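Local coordinates for putative antioxidant defense protein Mlr4105 (Mesorhizobium loti, PDB 3C1L) that probably acts as a peroxiredoxin-type antioxidant enzyme built on the all-helical AhpD-like fold and assembled from six chains, at residues E71-A76 / S160-F165; L124-K129 / A135-A140. One frame throughout, in Å; residues are numbered along the deposited sequence.

Contact 1: residues E71-A76 / S160-F165; sequences EMIAVA and STAAFF
The methyl of Ala74 sits squarely over the ring of Phe165, and this CH-pi contact is the centre of a wholly apolar packing between helices 67-80 and 152-175. Ala74 CB lies 3.4 Å from the centroid of the Phe165 ring and 12° off its normal, so that the carbon meets all six ring atoms at nearly even distances. A residue no larger than alanine suits this spot, since the CA atoms of Ala74 and Phe165 are just 5.9 Å apart. On the opposite face Phe164 CD2 approaches nearer the rim, while the carbonyl oxygen of Thr161 lies at the ring edge, in its plane.

Beside the ring, with Ile73 next to Ala74 in sequence and Thr161 one turn before Phe165, the contact is aliphatic. With chi1, measured to CG1, at -64°, Ile73 places CG2 anti to its backbone N, which carries this branch to Ala162, with Ile73 CG2 and Ala162 CB 3.7 Å apart. The side chains of Ile73 and Thr161 cross at about a right angle, Thr161 CG2 being 4.0 Å from Ile73 CG2. Thr161 can offer a methyl here because OG1 is turned back to bond the carbonyl oxygen of Asp157 in its own helix. The segment axes approach to 8.8 Å at a crossing angle of -39°.

Phe165 also meets His90 edge-to-face, and Glu71 OE1 is hydrogen-bonded to His90 ND1. A glutamate and histidine near a CXXC motif resemble the AhpD pattern, in which they are thought to relay protons; a like role here is only probable. A leucine in place of Phe165 would probably leave the Ala74 methyl without its aromatic face and His90 without its ring neighbour. With no hydrogen bond across it, the contact relies on shape and dispersion, consistent with a greasy wall beside the probable redox centre.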
loop_
_atom_site.group_PDB
_atom_site.type_symbol
_atom_site.label_atom_id
_atom_site.label_comp_id
_atom_site.label_asym_id
_atom_site.label_seq_id
_atom_site.Cartn_x
_atom_site.Cartn_y
_atom_site.Cartn_z
ATOM N N GLU B 71 20.362 15.075 -10.583
ATOM C CA GLU B 71 20.583 14.880 -9.140
ATOM C C GLU B 71 19.293 15.085 -8.324
ATOM O O GLU B 71 19.125 14.450 -7.272
ATOM C CB GLU B 71 21.665 15.806 -8.599
ATOM C CG GLU B 71 23.039 15.561 -9.175
ATOM C CD GLU B 71 23.745 14.312 -8.615
ATOM O OE1 GLU B 71 23.160 13.599 -7.766
ATOM O OE2 GLU B 71 24.886 14.040 -9.033
HETATM N N MSE B 72 18.387 15.956 -8.767
HETATM C CA MSE B 72 17.075 16.126 -8.080
HETATM C C MSE B 72 16.195 14.931 -8.266
HETATM O O MSE B 72 15.502 14.500 -7.332
HETATM C CB MSE B 72 16.299 17.375 -8.553
HETATM C CG MSE B 72 16.787 18.674 -7.922
HETATM SE SE MSE B 72 15.866 20.314 -8.562
HETATM C CE MSE B 72 14.108 19.732 -8.762
ATOM N N ILE B 73 16.216 14.352 -9.461
ATOM C CA ILE B 73 15.457 13.129 -9.681
ATOM C C ILE B 73 16.051 12.045 -8.800
ATOM O O ILE B 73 15.318 11.330 -8.164
ATOM C CB ILE B 73 15.437 12.689 -11.169
ATOM C CG1 ILE B 73 14.712 13.734 -12.057
ATOM C CG2 ILE B 73 14.771 11.309 -11.306
ATOM C CD1 ILE B 73 15.058 13.532 -13.495
ATOM N N ALA B 74 17.387 11.941 -8.746
ATOM C CA ALA B 74 18.064 10.905 -7.941
ATOM C C ALA B 74 17.622 10.949 -6.500
ATOM O O ALA B 74 17.238 9.930 -5.886
ATOM C CB ALA B 74 19.600 11.093 -8.049
ATOM N N VAL B 75 17.645 12.153 -5.940
ATOM C CA VAL B 75 17.293 12.339 -4.544
ATOM C C VAL B 75 15.767 12.135 -4.247
ATOM O O VAL B 75 15.413 11.617 -3.186
ATOM C CB VAL B 75 17.760 13.716 -4.038
ATOM C CG1 VAL B 75 17.301 13.899 -2.606
ATOM C CG2 VAL B 75 19.320 13.877 -4.155
ATOM N N ALA B 76 14.882 12.586 -5.130
ATOM C CA ALA B 76 13.449 12.376 -4.931
ATOM C C ALA B 76 13.089 10.908 -4.909
ATOM O O ALA B 76 12.313 10.458 -4.052
ATOM C CB ALA B 76 12.635 13.112 -5.977
ATOM N N SER B 160 14.894 7.319 -17.547
ATOM C CA SER B 160 16.164 6.614 -17.320
ATOM C C SER B 160 16.819 6.946 -15.999
ATOM O O SER B 160 17.410 6.090 -15.333
ATOM C CB SER B 160 17.160 6.956 -18.416
ATOM O OG SER B 160 16.862 6.272 -19.605
ATOM N N THR B 161 16.758 8.221 -15.644
ATOM C CA THR B 161 17.386 8.696 -14.439
ATOM C C THR B 161 16.611 8.101 -13.283
ATOM O O THR B 161 17.215 7.537 -12.371
ATOM C CB THR B 161 17.472 10.265 -14.353
ATOM O OG1 THR B 161 18.130 10.807 -15.537
ATOM C CG2 THR B 161 18.237 10.653 -13.121
ATOM N N ALA B 162 15.289 8.212 -13.335
ATOM C CA ALA B 162 14.442 7.727 -12.254
ATOM C C ALA B 162 14.556 6.176 -12.102
ATOM O O ALA B 162 14.755 5.667 -11.005
ATOM C CB ALA B 162 12.962 8.262 -12.432
ATOM N N ALA B 163 14.562 5.488 -13.232
ATOM C CA ALA B 163 14.763 4.039 -13.323
ATOM C C ALA B 163 16.064 3.569 -12.682
ATOM O O ALA B 163 16.068 2.643 -11.879
ATOM C CB ALA B 163 14.700 3.584 -14.805
ATOM N N PHE B 164 17.166 4.229 -13.045
ATOM C CA PHE B 164 18.513 3.896 -12.576
ATOM C C PHE B 164 18.630 3.961 -11.094
ATOM O O PHE B 164 19.278 3.124 -10.502
ATOM C CB PHE B 164 19.522 4.889 -13.181
ATOM C CG PHE B 164 20.923 4.613 -12.819
ATOM C CD1 PHE B 164 21.659 3.672 -13.513
ATOM C CD2 PHE B 164 21.541 5.324 -11.805
ATOM C CE1 PHE B 164 23.014 3.438 -13.165
ATOM C CE2 PHE B 164 22.885 5.081 -11.464
ATOM C CZ PHE B 164 23.604 4.160 -12.132
ATOM N N PHE B 165 17.971 4.942 -10.500
ATOM C CA PHE B 165 17.954 5.079 -9.037
ATOM C C PHE B 165 17.115 4.103 -8.272
ATOM O O PHE B 165 17.459 3.709 -7.155
ATOM C CB PHE B 165 17.758 6.547 -8.633
ATOM C CG PHE B 165 19.063 7.314 -8.785
ATOM C CD1 PHE B 165 20.034 7.206 -7.819
ATOM C CD2 PHE B 165 19.382 7.909 -9.955
ATOM C CE1 PHE B 165 21.255 7.807 -7.969
ATOM C CE2 PHE B 165 20.589 8.518 -10.126
ATOM C CZ PHE B 165 21.541 8.466 -9.121
#

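Contact 2: residues L124-K129 / A135-A140; sequences LEFAVK and AKIVEA
A lysine reaching from a helix to the turn that follows it makes this short-range, partly buried contact, which joins helix 118-132 to the 3-10 turn and loop leading into helix 139-147. Lys129 sets CG anti to its backbone N (chi1 -167°) and stays extended beyond, and this length lets NZ donate a hydrogen bond of 3.1 Å to Lys136 O. The amine stands well above the carbonyl plane, 51° out of it, rather than on a lone pair. Water 1 bridges the same two groups, accepting from Lys129 NZ at 2.9 Å and donating to Lys136 O at 2.7 Å. The carbonyl oxygen is thus held twice. The strongest partner of Lys129 NZ is Asp141, with which it forms a salt bridge; Asp141 OD2 also takes the backbone N-H of Val138, so one carboxylate links the lysine to the loop.

Ile137 uses the apolar part of that lysine. The two side chains slide past each other in opposite directions, with Ile137 CD1 3.8 Å from Lys129 CG. The same methyl approaches the Phe126 ring obliquely, Phe126 CE1 being 4.1 Å away. Isoleucine suits the place because its ethyl branch is long enough to bring CD1 to both the ring and the lysine methylenes.

In this strandless fold, Phe126 packs on Leu145 of helix 139-147 and Ile158 of helix 152-175. Phe126 and Ile137 also rest on Ala174 and Ala173 of a second subunit, while Lys136 NZ forms a salt bridge with Glu132 of a third, placing the turn where helix 118-132, helix 139-147 and neighbouring chains meet.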
loop_
_atom_site.group_PDB
_atom_site.type_symbol
_atom_site.label_atom_id
_atom_site.label_comp_id
_atom_site.label_asym_id
_atom_site.label_seq_id
_atom_site.Cartn_x
_atom_site.Cartn_y
_atom_site.Cartn_z
ATOM N N LEU B 124 9.452 15.657 -11.341
ATOM C CA LEU B 124 9.569 14.989 -10.085
ATOM C C LEU B 124 8.285 14.233 -9.825
ATOM O O LEU B 124 8.327 13.131 -9.321
ATOM C CB LEU B 124 9.877 16.007 -8.957
ATOM C CG LEU B 124 11.304 16.620 -8.887
ATOM C CD1 LEU B 124 11.551 17.407 -7.579
ATOM C CD2 LEU B 124 12.388 15.587 -9.058
ATOM N N GLU B 125 7.144 14.798 -10.189
ATOM C CA GLU B 125 5.900 14.047 -10.027
ATOM C C GLU B 125 5.880 12.806 -10.937
ATOM O O GLU B 125 5.411 11.737 -10.511
ATOM C CB GLU B 125 4.667 14.930 -10.256
ATOM C CG GLU B 125 4.462 16.041 -9.180
ATOM C CD GLU B 125 3.970 15.537 -7.818
ATOM O OE1 GLU B 125 3.886 14.294 -7.611
ATOM O OE2 GLU B 125 3.662 16.402 -6.941
ATOM N N PHE B 126 6.406 12.919 -12.162
ATOM C CA PHE B 126 6.534 11.714 -12.994
ATOM C C PHE B 126 7.450 10.637 -12.314
ATOM O O PHE B 126 7.098 9.448 -12.205
ATOM C CB PHE B 126 7.040 12.076 -14.350
ATOM C CG PHE B 126 7.101 10.939 -15.303
ATOM C CD1 PHE B 126 5.944 10.479 -15.928
ATOM C CD2 PHE B 126 8.322 10.344 -15.619
ATOM C CE1 PHE B 126 5.978 9.427 -16.826
ATOM C CE2 PHE B 126 8.379 9.251 -16.514
ATOM C CZ PHE B 126 7.196 8.805 -17.136
ATOM N N ALA B 127 8.614 11.075 -11.859
ATOM C CA ALA B 127 9.572 10.199 -11.124
ATOM C C ALA B 127 8.935 9.499 -9.907
ATOM O O ALA B 127 9.208 8.323 -9.661
ATOM C CB ALA B 127 10.796 11.000 -10.700
ATOM N N VAL B 128 8.130 10.221 -9.125
ATOM C CA VAL B 128 7.368 9.644 -8.003
ATOM C C VAL B 128 6.436 8.537 -8.457
ATOM O O VAL B 128 6.483 7.438 -7.924
ATOM C CB VAL B 128 6.491 10.690 -7.241
ATOM C CG1 VAL B 128 5.542 9.980 -6.315
ATOM C CG2 VAL B 128 7.350 11.667 -6.458
ATOM N N LYS B 129 5.649 8.802 -9.496
ATOM C CA LYS B 129 4.742 7.770 -10.062
ATOM C C LYS B 129 5.490 6.572 -10.658
ATOM O O LYS B 129 5.145 5.445 -10.434
ATOM C CB LYS B 129 3.782 8.357 -11.130
ATOM C CG LYS B 129 2.676 7.369 -11.464
ATOM C CD LYS B 129 1.592 7.911 -12.278
ATOM C CE LYS B 129 0.568 6.827 -12.551
ATOM N NZ LYS B 129 -0.457 7.337 -13.524
ATOM N N ALA B 135 3.327 0.097 -12.818
ATOM C CA ALA B 135 2.245 -0.569 -13.592
ATOM C C ALA B 135 1.208 0.401 -14.202
ATOM O O ALA B 135 0.561 0.072 -15.209
ATOM C CB ALA B 135 1.520 -1.622 -12.713
ATOM N N LYS B 136 1.066 1.578 -13.590
ATOM C CA LYS B 136 -0.006 2.509 -13.874
ATOM C C LYS B 136 0.354 3.683 -14.772
ATOM O O LYS B 136 -0.447 4.608 -14.917
ATOM C CB LYS B 136 -0.577 2.988 -12.525
ATOM C CG LYS B 136 -1.222 1.773 -11.795
ATOM C CD LYS B 136 -2.120 2.175 -10.673
ATOM C CE LYS B 136 -2.924 0.967 -10.168
ATOM N NZ LYS B 136 -3.926 1.442 -9.235
ATOM N N ILE B 137 1.561 3.662 -15.365
ATOM C CA ILE B 137 1.998 4.748 -16.242
ATOM C C ILE B 137 1.215 4.608 -17.515
ATOM O O ILE B 137 1.088 3.490 -18.048
ATOM C CB ILE B 137 3.540 4.724 -16.534
ATOM C CG1 ILE B 137 4.327 4.904 -15.218
ATOM C CG2 ILE B 137 3.920 5.777 -17.611
ATOM C CD1 ILE B 137 4.373 6.369 -14.679
ATOM N N VAL B 138 0.664 5.737 -17.964
ATOM C CA VAL B 138 -0.155 5.813 -19.163
ATOM C C VAL B 138 0.258 7.027 -19.999
ATOM O O VAL B 138 1.066 7.834 -19.570
ATOM C CB VAL B 138 -1.687 5.822 -18.818
ATOM C CG1 VAL B 138 -2.070 4.500 -18.244
ATOM C CG2 VAL B 138 -2.040 6.926 -17.824
ATOM N N GLU B 139 -0.254 7.092 -21.217
ATOM C CA GLU B 139 0.051 8.192 -22.155
ATOM C C GLU B 139 -0.246 9.576 -21.568
ATOM O O GLU B 139 0.459 10.529 -21.892
ATOM C CB GLU B 139 -0.720 8.018 -23.456
ATOM C CG GLU B 139 -0.465 9.104 -24.516
ATOM C CD GLU B 139 0.986 9.234 -24.915
ATOM O OE1 GLU B 139 1.719 8.214 -24.927
ATOM O OE2 GLU B 139 1.390 10.380 -25.217
ATOM N N ALA B 140 -1.295 9.705 -20.747
ATOM C CA ALA B 140 -1.518 10.967 -20.004
ATOM C C ALA B 140 -0.312 11.361 -19.129
ATOM O O ALA B 140 -0.115 12.505 -18.852
ATOM C CB ALA B 140 -2.730 10.899 -19.175
HETATM O O HOH W 1 -2.786 5.688 -14.073
#

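Contact 2 is nested along the chain inside the loop closed by contact 1, and their centres lie 13 Å apart. Helix 118-132 connects them: selenomethionine Met72 CE packs 3.7 Å from Leu124 CD1, and Ala162 CB stands 3.9 Å from Ala127 CB, so 124-129 touches both helices of contact 1. The centre of contact 1 lies about 5 Å from the centre of the chain, that of contact 2 about 19 Å. The probable active-site side belongs to contact 1, where a PEG molecule, likely from crystallisation, comes about 4 Å from the Phe165 side chain. Both contacts touch the second subunit, and contact 2 extends further into the assembly.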